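Local coordinates for Lmo0741 protein (Listeria monocytogenes, PDB 4R1H) that probably binds DNA as a transcriptional regulator of the GntR family, through a winged helix-turn-helix domain in a two-chain assembly, at residues H18-E23 against A57-T62; E23-T28 against Q84-I89; L36-L41 against T50-A55; T62-T67 against K79-Q84; S99-L104 against E109-W114. One frame throughout, in Å; residues are numbered along the deposited sequence.

How the contacts relate
Contacts 1 to 4 form one connected body, and contact 5 stands apart from it. Contact 1 joins helices 12-25 and 49-61. Contact 3 packs beside it, where I20 CD1 meets L41 CD2 at 3.9 Å. Contact 2 continues along helix 12-25 and shares E23 with contact 1. Contact 4 shares T62 with contact 1 and Q84 with contact 2. I24 CD1 touches I64 CG2 at 3.5 Å between contacts 2 and 4. Contact 5 lies at the far end of helix 79-103, its centre about 25 Å from that of contact 2. A bound acetate, probably from the crystallisation liquor, lies about 4 Å from the H21 side chain.

Contact 1. Residues H18-E23 against A57-T62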
# COMPACT_ATOMS: atom_id res chain seq x y z
N HIS A 18 -13.48 1.24 5.22
CA HIS A 18 -12.20 0.89 5.93
C HIS A 18 -12.06 1.64 7.23
O HIS A 18 -11.62 1.04 8.22
CB HIS A 18 -10.95 1.19 5.08
CG HIS A 18 -9.70 0.70 5.73
ND1 HIS A 18 -9.42 -0.64 5.85
CD2 HIS A 18 -8.67 1.37 6.30
CE1 HIS A 18 -8.25 -0.79 6.45
NE2 HIS A 18 -7.77 0.42 6.73
N TYR A 19 -12.46 2.90 7.27
CA TYR A 19 -12.47 3.69 8.47
C TYR A 19 -13.32 3.06 9.56
O TYR A 19 -12.88 2.91 10.68
CB TYR A 19 -13.00 5.09 8.16
CG TYR A 19 -13.28 5.93 9.37
CD1 TYR A 19 -12.28 6.72 9.95
CD2 TYR A 19 -14.55 5.94 9.95
CE1 TYR A 19 -12.55 7.48 11.06
CE2 TYR A 19 -14.82 6.70 11.08
CZ TYR A 19 -13.81 7.47 11.63
OH TYR A 19 -14.11 8.24 12.74
N ILE A 20 -14.53 2.62 9.20
CA ILE A 20 -15.42 1.93 10.15
C ILE A 20 -14.83 0.61 10.59
O ILE A 20 -14.86 0.29 11.78
CB ILE A 20 -16.82 1.72 9.54
CG1 ILE A 20 -17.46 3.11 9.39
CG2 ILE A 20 -17.64 0.75 10.36
CD1 ILE A 20 -18.58 3.19 8.38
N HIS A 21 -14.29 -0.17 9.64
CA HIS A 21 -13.66 -1.42 9.96
C HIS A 21 -12.59 -1.16 11.01
O HIS A 21 -12.42 -1.96 11.97
CB HIS A 21 -12.96 -2.06 8.75
CG HIS A 21 -13.89 -2.73 7.80
ND1 HIS A 21 -13.47 -3.16 6.56
CD2 HIS A 21 -15.19 -3.09 7.90
CE1 HIS A 21 -14.47 -3.78 5.94
NE2 HIS A 21 -15.53 -3.72 6.73
N THR A 22 -11.78 -0.10 10.81
CA THR A 22 -10.74 0.26 11.80
C THR A 22 -11.27 0.50 13.22
O THR A 22 -10.71 -0.00 14.24
CB THR A 22 -9.92 1.46 11.23
OG1 THR A 22 -9.23 0.92 10.06
CG2 THR A 22 -8.95 1.93 12.16
N GLU A 23 -12.32 1.29 13.32
CA GLU A 23 -13.01 1.54 14.61
C GLU A 23 -13.55 0.27 15.25
O GLU A 23 -13.44 0.13 16.44
CB GLU A 23 -14.14 2.55 14.47
CG GLU A 23 -13.67 3.90 13.95
CD GLU A 23 -12.74 4.62 14.92
OE1 GLU A 23 -13.25 5.45 15.69
OE2 GLU A 23 -11.51 4.37 14.93
N ALA A 57 -24.59 0.18 3.72
CA ALA A 57 -25.10 -0.96 2.97
C ALA A 57 -24.15 -2.10 2.79
O ALA A 57 -24.52 -3.26 3.00
CB ALA A 57 -25.63 -0.53 1.59
N GLU A 58 -22.90 -1.81 2.46
CA GLU A 58 -21.92 -2.81 2.29
C GLU A 58 -21.64 -3.50 3.64
O GLU A 58 -21.56 -4.73 3.70
CB GLU A 58 -20.63 -2.24 1.71
CG GLU A 58 -19.56 -3.32 1.58
CD GLU A 58 -18.35 -2.90 0.79
OE1 GLU A 58 -18.60 -2.44 -0.36
OE2 GLU A 58 -17.24 -3.13 1.30
N LEU A 59 -21.57 -2.72 4.68
CA LEU A 59 -21.37 -3.30 6.04
C LEU A 59 -22.54 -4.23 6.47
O LEU A 59 -22.36 -5.28 7.18
CB LEU A 59 -21.15 -2.15 7.01
CG LEU A 59 -19.82 -1.43 6.90
CD1 LEU A 59 -19.90 -0.20 7.72
CD2 LEU A 59 -18.65 -2.32 7.34
N GLU A 60 -23.74 -3.86 6.06
CA GLU A 60 -24.91 -4.70 6.38
C GLU A 60 -24.89 -5.96 5.54
O GLU A 60 -25.13 -7.10 6.07
CB GLU A 60 -26.21 -3.86 6.25
CG GLU A 60 -27.40 -4.49 6.94
CD GLU A 60 -28.58 -3.53 7.15
OE1 GLU A 60 -28.44 -2.31 6.92
OE2 GLU A 60 -29.64 -4.03 7.54
N GLU A 61 -24.57 -5.84 4.26
CA GLU A 61 -24.51 -7.03 3.38
C GLU A 61 -23.47 -8.03 3.87
O GLU A 61 -23.68 -9.25 3.71
CB GLU A 61 -24.18 -6.65 1.91
CG GLU A 61 -24.14 -7.80 0.90
CD GLU A 61 -25.50 -8.15 0.29
OE1 GLU A 61 -26.44 -7.32 0.38
OE2 GLU A 61 -25.64 -9.25 -0.31
N THR A 62 -22.38 -7.56 4.46
CA THR A 62 -21.32 -8.44 4.92
C THR A 62 -21.50 -8.88 6.39
O THR A 62 -20.60 -9.51 6.95
CB THR A 62 -19.93 -7.79 4.69
OG1 THR A 62 -19.90 -6.48 5.28
CG2 THR A 62 -19.70 -7.64 3.19
O HOH W 1 -17.32 -5.44 5.29
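L59 carries the apolar part of this contact, with one methyl for each partner. Its CD1 meets I20 CG2 at 3.6 Å and I20 CD1 at 3.7 Å. Its CD2 lies 3.5 Å from NE2 of the H21 imidazole and approaches that ring at a slant. CG of H21 is anti to its carbonyl carbon (chi1 -77°), which sends the ring across to the other helix. No direct hydrogen bond joins the segments. A water bridges them, in the ring plane at the H21 edge, 2.9 Å from NE2, and donates to T62 OG1 at 2.8 Å. T62 OG1 donates to E58 O at 2.9 Å, so this hydroxyl is held by the last turn of the helix before it. Helices 12-25 and 49-61 thus pack together within the winged helix-turn-helix domain, 49-61 being probably its recognition helix. Around them, L41 of helix 38-45 packs on I20. L85 and I89 of helix 79-103 touch H21, and I64 before strand 65-68 lies against L59.

Contact 2. Residues E23-T28 against Q84-I89; sequences EIVTGT and QLENDI
V25 and E86 make the closest approach, at the point where their backbones also come nearest. V25 CG1 lies 3.6 Å from E86 CG, with the two side chains crossing at about a right angle. CG1 lies along the E86 chain from CB to the carboxylate, closest at CG. V25 CG2 points to the helix itself and sits 3.9 Å from E86 CA. The same methyl meets L85 CD2 at 3.9 Å. I24 CG2 also meets L85 CD2, at 4.0 Å. V25 has CG1 anti to its backbone N (chi1 169°), which spreads both methyls over the partner helix.

Further out, a Schellman motif ends the turn that carries V25. G27 has positive phi, and its N bonds I24 O at 3.0 Å. T28 N makes a weak bond to E23 O. T26 OG1 accepts from T28 OG1 at 3.0 Å and is also bonded to T22 O. On the other side, two residues of the second subunit pack here, I106 on E86 and L104 on I89. No hydrogen bond crosses between the segments. The fit of methyls against a leucine branch and a glutamate chain therefore joins helix 12-25 of the winged-helix domain, which probably binds DNA, to helix 79-103, while the E86 carboxylate makes no polar bond across the contact.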
# COMPACT_ATOMS: atom_id res chain seq x y z
N GLU A 23 -12.32 1.29 13.32
CA GLU A 23 -13.01 1.54 14.61
C GLU A 23 -13.55 0.27 15.25
O GLU A 23 -13.44 0.13 16.44
CB GLU A 23 -14.14 2.55 14.47
CG GLU A 23 -13.67 3.90 13.95
CD GLU A 23 -12.74 4.62 14.92
OE1 GLU A 23 -13.25 5.45 15.69
OE2 GLU A 23 -11.51 4.37 14.93
N ILE A 24 -14.00 -0.66 14.43
CA ILE A 24 -14.48 -1.95 14.86
C ILE A 24 -13.37 -2.89 15.37
O ILE A 24 -13.41 -3.36 16.50
CB ILE A 24 -15.25 -2.65 13.76
CG1 ILE A 24 -16.49 -1.86 13.47
CG2 ILE A 24 -15.53 -4.10 14.21
CD1 ILE A 24 -17.19 -2.29 12.23
N VAL A 25 -12.31 -3.05 14.59
CA VAL A 25 -11.21 -3.95 14.94
C VAL A 25 -10.48 -3.47 16.18
O VAL A 25 -10.13 -4.29 17.06
CB VAL A 25 -10.30 -4.14 13.72
CG1 VAL A 25 -9.00 -4.85 14.11
CG2 VAL A 25 -11.05 -4.98 12.70
N THR A 26 -10.34 -2.16 16.35
CA THR A 26 -9.70 -1.61 17.55
C THR A 26 -10.62 -1.56 18.78
O THR A 26 -10.17 -1.27 19.87
CB THR A 26 -9.14 -0.19 17.35
OG1 THR A 26 -10.20 0.69 17.03
CG2 THR A 26 -8.17 -0.19 16.25
N GLY A 27 -11.91 -1.86 18.64
CA GLY A 27 -12.77 -1.86 19.79
C GLY A 27 -13.24 -0.49 20.16
O GLY A 27 -13.85 -0.30 21.19
N THR A 28 -13.04 0.49 19.29
CA THR A 28 -13.62 1.81 19.51
C THR A 28 -15.14 1.69 19.50
O THR A 28 -15.83 2.28 20.30
CB THR A 28 -13.09 2.80 18.45
OG1 THR A 28 -11.67 2.84 18.58
CG2 THR A 28 -13.64 4.19 18.64
N GLN A 84 -12.94 -12.38 12.31
CA GLN A 84 -12.73 -12.72 10.90
C GLN A 84 -12.47 -11.44 10.09
O GLN A 84 -11.63 -11.45 9.14
CB GLN A 84 -13.92 -13.56 10.33
CG GLN A 84 -13.79 -14.00 8.87
CD GLN A 84 -12.78 -15.13 8.62
OE1 GLN A 84 -12.80 -16.19 9.29
NE2 GLN A 84 -11.90 -14.94 7.62
N LEU A 85 -13.13 -10.32 10.45
CA LEU A 85 -12.87 -9.04 9.80
C LEU A 85 -11.36 -8.62 10.01
O LEU A 85 -10.66 -8.26 9.03
CB LEU A 85 -13.74 -7.98 10.38
CG LEU A 85 -13.53 -6.54 9.90
CD1 LEU A 85 -13.75 -6.38 8.42
CD2 LEU A 85 -14.37 -5.51 10.65
N GLU A 86 -10.92 -8.62 11.24
CA GLU A 86 -9.49 -8.34 11.52
C GLU A 86 -8.57 -9.25 10.70
O GLU A 86 -7.61 -8.76 10.02
CB GLU A 86 -9.18 -8.51 12.99
CG GLU A 86 -7.71 -8.14 13.31
CD GLU A 86 -7.35 -8.36 14.77
OE1 GLU A 86 -8.28 -8.31 15.66
OE2 GLU A 86 -6.23 -8.62 15.13
N ASN A 87 -8.87 -10.52 10.65
CA ASN A 87 -8.02 -11.53 9.95
C ASN A 87 -7.98 -11.20 8.46
O ASN A 87 -6.91 -11.17 7.82
CB ASN A 87 -8.51 -12.99 10.17
CG ASN A 87 -7.49 -14.08 9.71
OD1 ASN A 87 -7.37 -14.37 8.51
ND2 ASN A 87 -6.80 -14.71 10.67
N ASP A 88 -9.13 -10.96 7.88
CA ASP A 88 -9.21 -10.60 6.47
C ASP A 88 -8.38 -9.33 6.11
O ASP A 88 -7.66 -9.38 5.08
CB ASP A 88 -10.68 -10.39 6.00
CG ASP A 88 -11.49 -11.68 5.96
OD1 ASP A 88 -10.96 -12.82 6.07
OD2 ASP A 88 -12.74 -11.52 5.88
N ILE A 89 -8.46 -8.28 6.94
CA ILE A 89 -7.79 -7.07 6.64
C ILE A 89 -6.28 -7.23 6.82
O ILE A 89 -5.49 -6.80 5.91
CB ILE A 89 -8.29 -5.92 7.46
CG1 ILE A 89 -9.80 -5.56 7.12
CG2 ILE A 89 -7.51 -4.66 7.19
CD1 ILE A 89 -10.38 -4.64 8.17

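Contact 3. Residues L36-L41 against T50-A55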
# COMPACT_ATOMS: atom_id res chain seq x y z
N LEU A 36 -23.30 5.57 14.84
CA LEU A 36 -23.77 6.87 14.45
C LEU A 36 -24.74 6.73 13.26
O LEU A 36 -24.59 5.86 12.41
CB LEU A 36 -22.59 7.74 14.04
CG LEU A 36 -21.56 8.13 15.10
CD1 LEU A 36 -20.52 9.02 14.44
CD2 LEU A 36 -22.20 8.87 16.25
N SER A 37 -25.74 7.60 13.22
CA SER A 37 -26.67 7.71 12.06
C SER A 37 -25.92 8.13 10.80
O SER A 37 -24.83 8.69 10.87
CB SER A 37 -27.72 8.81 12.33
OG SER A 37 -27.07 10.07 12.31
N VAL A 38 -26.53 7.88 9.65
CA VAL A 38 -25.93 8.33 8.38
C VAL A 38 -25.56 9.80 8.49
O VAL A 38 -24.46 10.22 8.12
CB VAL A 38 -26.92 8.09 7.20
CG1 VAL A 38 -26.47 8.86 5.96
CG2 VAL A 38 -27.10 6.59 6.93
N ARG A 39 -26.49 10.61 8.97
CA ARG A 39 -26.29 12.05 9.09
C ARG A 39 -25.12 12.47 10.02
O ARG A 39 -24.27 13.30 9.64
CB ARG A 39 -27.58 12.70 9.60
CG ARG A 39 -27.46 14.20 9.80
CD ARG A 39 -27.59 14.90 8.46
NE ARG A 39 -28.96 14.78 7.96
CZ ARG A 39 -29.40 15.26 6.80
NH1 ARG A 39 -28.56 15.90 5.98
NH2 ARG A 39 -30.68 15.10 6.46
N GLU A 40 -25.10 11.89 11.22
CA GLU A 40 -24.00 12.09 12.20
C GLU A 40 -22.66 11.75 11.60
O GLU A 40 -21.70 12.49 11.70
CB GLU A 40 -24.24 11.23 13.47
CG GLU A 40 -25.46 11.67 14.28
CD GLU A 40 -25.86 10.73 15.43
OE1 GLU A 40 -25.86 9.49 15.28
OE2 GLU A 40 -26.23 11.25 16.51
N LEU A 41 -22.58 10.60 10.96
CA LEU A 41 -21.29 10.21 10.41
C LEU A 41 -20.87 11.11 9.26
O LEU A 41 -19.68 11.40 9.11
CB LEU A 41 -21.27 8.72 9.97
CG LEU A 41 -19.89 8.19 9.68
CD1 LEU A 41 -19.04 8.36 10.93
CD2 LEU A 41 -19.93 6.71 9.25
N THR A 50 -24.76 10.18 0.96
CA THR A 50 -25.05 9.05 0.09
C THR A 50 -23.87 8.12 0.09
O THR A 50 -24.00 6.94 -0.24
CB THR A 50 -25.37 9.49 -1.40
OG1 THR A 50 -24.25 10.18 -1.95
CG2 THR A 50 -26.52 10.37 -1.47
N THR A 51 -22.67 8.63 0.40
CA THR A 51 -21.51 7.82 0.47
C THR A 51 -21.53 6.97 1.76
O THR A 51 -21.10 5.80 1.82
CB THR A 51 -20.18 8.62 0.36
OG1 THR A 51 -19.86 9.25 1.59
CG2 THR A 51 -20.25 9.66 -0.76
N ILE A 52 -22.01 7.58 2.80
CA ILE A 52 -22.15 6.84 4.06
C ILE A 52 -23.22 5.74 3.89
O ILE A 52 -23.09 4.63 4.35
CB ILE A 52 -22.63 7.75 5.18
CG1 ILE A 52 -21.68 8.94 5.38
CG2 ILE A 52 -22.81 6.93 6.46
CD1 ILE A 52 -20.32 8.57 5.84
N GLN A 53 -24.34 6.09 3.24
CA GLN A 53 -25.39 5.14 3.01
C GLN A 53 -24.81 3.97 2.29
O GLN A 53 -25.16 2.83 2.63
CB GLN A 53 -26.48 5.72 2.08
CG GLN A 53 -27.49 6.55 2.79
CD GLN A 53 -28.45 7.24 1.82
OE1 GLN A 53 -28.22 7.29 0.64
NE2 GLN A 53 -29.52 7.80 2.35
N ARG A 54 -23.94 4.21 1.29
CA ARG A 54 -23.43 3.08 0.51
C ARG A 54 -22.50 2.24 1.39
O ARG A 54 -22.54 0.97 1.32
CB ARG A 54 -22.66 3.45 -0.78
CG ARG A 54 -22.47 2.19 -1.62
CD ARG A 54 -21.88 2.36 -2.94
NE ARG A 54 -21.88 1.10 -3.72
CZ ARG A 54 -21.65 1.03 -5.05
NH1 ARG A 54 -21.33 2.12 -5.79
NH2 ARG A 54 -21.70 -0.14 -5.67
N ALA A 55 -21.70 2.91 2.20
CA ALA A 55 -20.75 2.21 3.11
C ALA A 55 -21.54 1.35 4.15
O ALA A 55 -21.22 0.16 4.34
CB ALA A 55 -19.89 3.21 3.85
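Q53 turns no flat face to V38: the touch is made by its aliphatic CG, 4.1 Å from V38 CG1, and the amide group takes no part across the contact. The other flat group of note is the E40 carboxylate. It is met at OE1 by S37 N, at 2.8 Å, through the lone pair that faces away from OE2. The bond is nearly straight, at 168°. E40 N returns a bond to S37 OG at 2.9 Å. This capping box starts helix 38-45 and fixes the first turn, which carries V38. Helices 38-45 and 49-61 form the helix-turn-helix of the winged fold, and helix 49-61 is probably the DNA recognition helix, as in relatives. I52 fills the angle between them. Its CG2 is anti to the backbone N and packs on V38 CA at 3.9 Å. The V38 and I52 side chains lie alongside, running opposite ways, with V38 CG1 4.1 Å from I52 CB. The far end of I52 bends toward L41, and CD1 lies 3.9 Å from both CG and CD2 of that leucine. I16 of helix 12-25 also touches I52. Y56 borders both V38 and L41, and its OH bonds L36 O.

Contact 4. Residues T62-T67 against K79-Q84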
# COMPACT_ATOMS: atom_id res chain seq x y z
N THR A 62 -22.38 -7.56 4.46
CA THR A 62 -21.32 -8.44 4.92
C THR A 62 -21.50 -8.88 6.39
O THR A 62 -20.60 -9.51 6.95
CB THR A 62 -19.93 -7.79 4.69
OG1 THR A 62 -19.90 -6.48 5.28
CG2 THR A 62 -19.70 -7.64 3.19
N GLU A 63 -22.66 -8.54 6.96
CA GLU A 63 -23.08 -8.96 8.31
C GLU A 63 -22.24 -8.35 9.42
O GLU A 63 -22.19 -8.86 10.56
CB GLU A 63 -23.11 -10.48 8.38
CG GLU A 63 -24.09 -11.05 7.32
CD GLU A 63 -24.34 -12.53 7.49
OE1 GLU A 63 -23.44 -13.27 7.97
OE2 GLU A 63 -25.43 -12.96 7.15
N ILE A 64 -21.68 -7.18 9.14
CA ILE A 64 -20.89 -6.46 10.14
C ILE A 64 -21.80 -5.58 10.99
O ILE A 64 -21.60 -5.41 12.21
CB ILE A 64 -19.79 -5.58 9.50
CG1 ILE A 64 -18.83 -6.44 8.63
CG2 ILE A 64 -19.07 -4.79 10.60
CD1 ILE A 64 -18.16 -7.58 9.35
N ILE A 65 -22.84 -5.03 10.36
CA ILE A 65 -23.82 -4.23 11.07
C ILE A 65 -25.20 -4.70 10.72
O ILE A 65 -25.37 -5.41 9.73
CB ILE A 65 -23.69 -2.69 10.83
CG1 ILE A 65 -24.13 -2.29 9.45
CG2 ILE A 65 -22.25 -2.16 11.08
CD1 ILE A 65 -24.02 -0.78 9.22
N TYR A 66 -26.18 -4.24 11.50
CA TYR A 66 -27.57 -4.55 11.22
C TYR A 66 -28.43 -3.37 11.65
O TYR A 66 -28.02 -2.54 12.46
CB TYR A 66 -28.00 -5.84 11.92
CG TYR A 66 -27.97 -5.82 13.40
CD1 TYR A 66 -29.09 -5.52 14.15
CD2 TYR A 66 -26.81 -6.08 14.09
CE1 TYR A 66 -29.06 -5.50 15.54
CE2 TYR A 66 -26.75 -6.05 15.47
CZ TYR A 66 -27.91 -5.78 16.18
OH TYR A 66 -27.83 -5.73 17.51
N THR A 67 -29.68 -3.39 11.19
CA THR A 67 -30.60 -2.26 11.40
C THR A 67 -31.78 -2.73 12.22
O THR A 67 -32.30 -3.81 11.99
CB THR A 67 -31.16 -1.71 10.08
OG1 THR A 67 -30.09 -1.34 9.25
CG2 THR A 67 -32.04 -0.45 10.35
N LYS A 79 -18.70 -12.19 18.07
CA LYS A 79 -17.26 -11.94 18.21
C LYS A 79 -16.44 -12.61 17.13
O LYS A 79 -15.42 -12.04 16.69
CB LYS A 79 -16.73 -12.39 19.56
CG LYS A 79 -17.42 -11.82 20.80
CD LYS A 79 -17.15 -10.36 21.13
CE LYS A 79 -17.27 -10.14 22.65
NZ LYS A 79 -17.18 -8.69 22.97
N ARG A 80 -16.82 -13.81 16.70
CA ARG A 80 -16.07 -14.47 15.67
C ARG A 80 -16.13 -13.66 14.39
O ARG A 80 -15.11 -13.63 13.64
CB ARG A 80 -16.59 -15.89 15.41
CG ARG A 80 -16.39 -16.89 16.54
CD ARG A 80 -15.16 -17.74 16.27
NE ARG A 80 -14.91 -18.61 17.39
CZ ARG A 80 -15.40 -19.85 17.52
NH1 ARG A 80 -16.15 -20.40 16.56
NH2 ARG A 80 -15.14 -20.54 18.62
N ARG A 81 -17.27 -13.00 14.10
CA ARG A 81 -17.35 -12.22 12.86
C ARG A 81 -16.35 -11.06 12.85
O ARG A 81 -15.77 -10.69 11.81
CB ARG A 81 -18.75 -11.62 12.59
CG ARG A 81 -18.83 -10.80 11.33
CD ARG A 81 -18.71 -11.72 10.15
NE ARG A 81 -18.75 -11.00 8.88
CZ ARG A 81 -17.67 -10.51 8.26
NH1 ARG A 81 -16.46 -10.56 8.85
NH2 ARG A 81 -17.78 -9.90 7.09
N ILE A 82 -16.18 -10.45 14.00
CA ILE A 82 -15.28 -9.33 14.13
C ILE A 82 -13.80 -9.83 14.09
O ILE A 82 -12.94 -9.13 13.47
CB ILE A 82 -15.51 -8.60 15.45
CG1 ILE A 82 -16.91 -7.90 15.40
CG2 ILE A 82 -14.41 -7.55 15.67
CD1 ILE A 82 -17.34 -7.30 16.72
N GLU A 83 -13.56 -10.98 14.70
CA GLU A 83 -12.24 -11.65 14.53
C GLU A 83 -11.93 -11.92 13.05
O GLU A 83 -10.78 -11.73 12.57
CB GLU A 83 -12.13 -12.91 15.33
CG GLU A 83 -12.04 -12.63 16.82
CD GLU A 83 -12.41 -13.83 17.68
OE1 GLU A 83 -12.78 -13.60 18.86
OE2 GLU A 83 -12.35 -14.98 17.18
N GLN A 84 -12.94 -12.38 12.31
CA GLN A 84 -12.73 -12.72 10.90
C GLN A 84 -12.47 -11.44 10.09
O GLN A 84 -11.63 -11.45 9.14
CB GLN A 84 -13.92 -13.56 10.33
CG GLN A 84 -13.79 -14.00 8.87
CD GLN A 84 -12.78 -15.13 8.62
OE1 GLN A 84 -12.80 -16.19 9.29
NE2 GLN A 84 -11.90 -14.94 7.62
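R81 holds T62 O through NE and NH2 together. NH2 donates to T62 O at 2.9 Å with an N-H...O angle of 146°. NE donates to the same oxygen at 3.1 Å and comes nearly along the C=O axis. The oxygen lies at the guanidinium edge, near its plane. R81 leaves its helix with CG anti to the backbone N and bends at chi2 (70°), which turns the head toward T62. T62 directly follows the last turn of helix 49-61, where the positive charge would be expected to suit the helix dipole. E63 closes that helix with positive phi in a Schellman motif, and I64 N bonds L59 O. The chain then enters strand 65-68, the first strand of the wing hairpin. The R81 stem passes E63 O, with CG 4.0 Å from it. I64 CD1 is modelled over one face of the guanidinium, but too close to be trusted. D78 OD2 accepts from R81 N at the start of helix 79-103, and I24 packs on both I64 and I82.

Contact 5. Residues S99-L104 against E109-W114; sequences SEMSKL and EKIIAW
M101, a selenomethionine, uses both ends of its side chain. Its CB meets I111 CD1 at 3.7 Å. The chain then bends at chi2 and chi3 (both -82°), which carries the CE methyl to W114. There CE lies 3.8 Å from W114 CD1 and 4.0 Å from W114 CB, approaching the indole at a slant. Next, S102 OG comes within 4.1 Å of I111 CD1, while its hydroxyl is hydrogen-bonded to I98 O. K103 faces elsewhere and pairs with E100, with NZ 3.6 Å from OE2. The chain turns back through a short loop, and the two helices cross steeply: the axes of segments 99-103 and 109-114 come within 10.6 Å, at 119°. I106 of the loop packs on both M101 and I111. The second subunit adds to this packing: its T94 touches M101 and its A90 touches W114. With no hydrogen bond between the segments, the turn is held by apolar packing, and M101 and W114 serve the subunit interface as well.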
# COMPACT_ATOMS: atom_id res chain seq x y z
N SER A 99 4.45 -9.38 -1.02
CA SER A 99 4.60 -9.33 -2.46
C SER A 99 5.54 -8.21 -2.93
O SER A 99 6.46 -8.42 -3.75
CB SER A 99 3.23 -9.22 -3.11
OG SER A 99 3.37 -9.05 -4.48
N GLU A 100 5.32 -7.01 -2.41
CA GLU A 100 6.12 -5.88 -2.86
C GLU A 100 7.59 -6.05 -2.44
O GLU A 100 8.48 -5.73 -3.23
CB GLU A 100 5.56 -4.58 -2.25
CG GLU A 100 4.27 -4.10 -2.87
CD GLU A 100 4.26 -3.99 -4.38
OE1 GLU A 100 5.20 -3.38 -4.98
OE2 GLU A 100 3.29 -4.50 -5.00
N MSE A 101 7.82 -6.52 -1.25
CA MSE A 101 9.19 -6.77 -0.80
C MSE A 101 9.87 -7.87 -1.61
O MSE A 101 11.06 -7.76 -1.94
CB MSE A 101 9.27 -7.04 0.67
CG MSE A 101 8.72 -5.89 1.52
SE MSE A 101 10.06 -4.50 1.76
CE MSE A 101 11.01 -5.27 3.19
N SER A 102 9.10 -8.92 -1.89
CA SER A 102 9.59 -10.08 -2.64
C SER A 102 10.01 -9.65 -4.03
O SER A 102 11.04 -10.14 -4.53
CB SER A 102 8.55 -11.15 -2.69
OG SER A 102 8.38 -11.70 -1.39
N LYS A 103 9.24 -8.79 -4.66
CA LYS A 103 9.58 -8.26 -5.97
C LYS A 103 10.90 -7.54 -6.03
O LYS A 103 11.53 -7.51 -7.12
CB LYS A 103 8.46 -7.38 -6.52
CG LYS A 103 7.20 -8.15 -6.86
CD LYS A 103 6.09 -7.15 -7.06
CE LYS A 103 4.88 -7.81 -7.63
NZ LYS A 103 3.89 -6.70 -7.74
N LEU A 104 11.33 -6.99 -4.91
CA LEU A 104 12.61 -6.31 -4.79
C LEU A 104 13.75 -7.32 -4.58
O LEU A 104 14.91 -6.96 -4.46
CB LEU A 104 12.57 -5.32 -3.63
CG LEU A 104 11.59 -4.18 -3.89
CD1 LEU A 104 11.46 -3.44 -2.56
CD2 LEU A 104 12.12 -3.24 -4.94
N GLU A 109 13.41 -13.97 5.42
CA GLU A 109 14.17 -13.63 6.58
C GLU A 109 14.50 -12.17 6.64
O GLU A 109 14.47 -11.56 7.75
CB GLU A 109 15.42 -14.52 6.68
CG GLU A 109 15.06 -15.91 7.13
CD GLU A 109 14.47 -15.97 8.55
OE1 GLU A 109 13.37 -16.57 8.75
OE2 GLU A 109 15.07 -15.35 9.46
N LYS A 110 14.87 -11.59 5.53
CA LYS A 110 15.22 -10.17 5.54
C LYS A 110 14.00 -9.26 5.67
O LYS A 110 14.09 -8.16 6.19
CB LYS A 110 15.96 -9.83 4.27
CG LYS A 110 16.48 -8.42 4.30
CD LYS A 110 17.59 -8.21 3.29
CE LYS A 110 17.83 -6.76 3.16
NZ LYS A 110 18.38 -6.25 4.42
N ILE A 111 12.84 -9.72 5.18
CA ILE A 111 11.56 -9.01 5.41
C ILE A 111 11.26 -8.94 6.91
O ILE A 111 10.92 -7.88 7.46
CB ILE A 111 10.37 -9.64 4.65
CG1 ILE A 111 10.60 -9.56 3.16
CG2 ILE A 111 9.04 -8.91 5.01
CD1 ILE A 111 9.62 -10.35 2.30
N ILE A 112 11.41 -10.07 7.61
CA ILE A 112 11.23 -10.14 9.05
C ILE A 112 12.20 -9.20 9.74
O ILE A 112 11.78 -8.49 10.62
CB ILE A 112 11.36 -11.58 9.58
CG1 ILE A 112 10.16 -12.42 9.07
CG2 ILE A 112 11.41 -11.59 11.08
CD1 ILE A 112 10.39 -13.90 9.11
N ALA A 113 13.46 -9.17 9.30
CA ALA A 113 14.45 -8.28 9.89
C ALA A 113 14.06 -6.80 9.73
O ALA A 113 14.22 -6.01 10.65
CB ALA A 113 15.85 -8.54 9.32
N TRP A 114 13.53 -6.45 8.57
CA TRP A 114 13.03 -5.06 8.30
C TRP A 114 11.94 -4.68 9.26
O TRP A 114 11.95 -3.61 9.90
CB TRP A 114 12.58 -4.94 6.84
CG TRP A 114 13.62 -4.37 5.88
CD1 TRP A 114 14.36 -5.01 4.99
CD2 TRP A 114 14.10 -3.03 5.93
NE1 TRP A 114 15.25 -4.12 4.37
CE2 TRP A 114 15.10 -2.91 4.96
CE3 TRP A 114 13.76 -1.92 6.70
CZ2 TRP A 114 15.78 -1.70 4.75
CZ3 TRP A 114 14.41 -0.73 6.48
CH2 TRP A 114 15.42 -0.65 5.53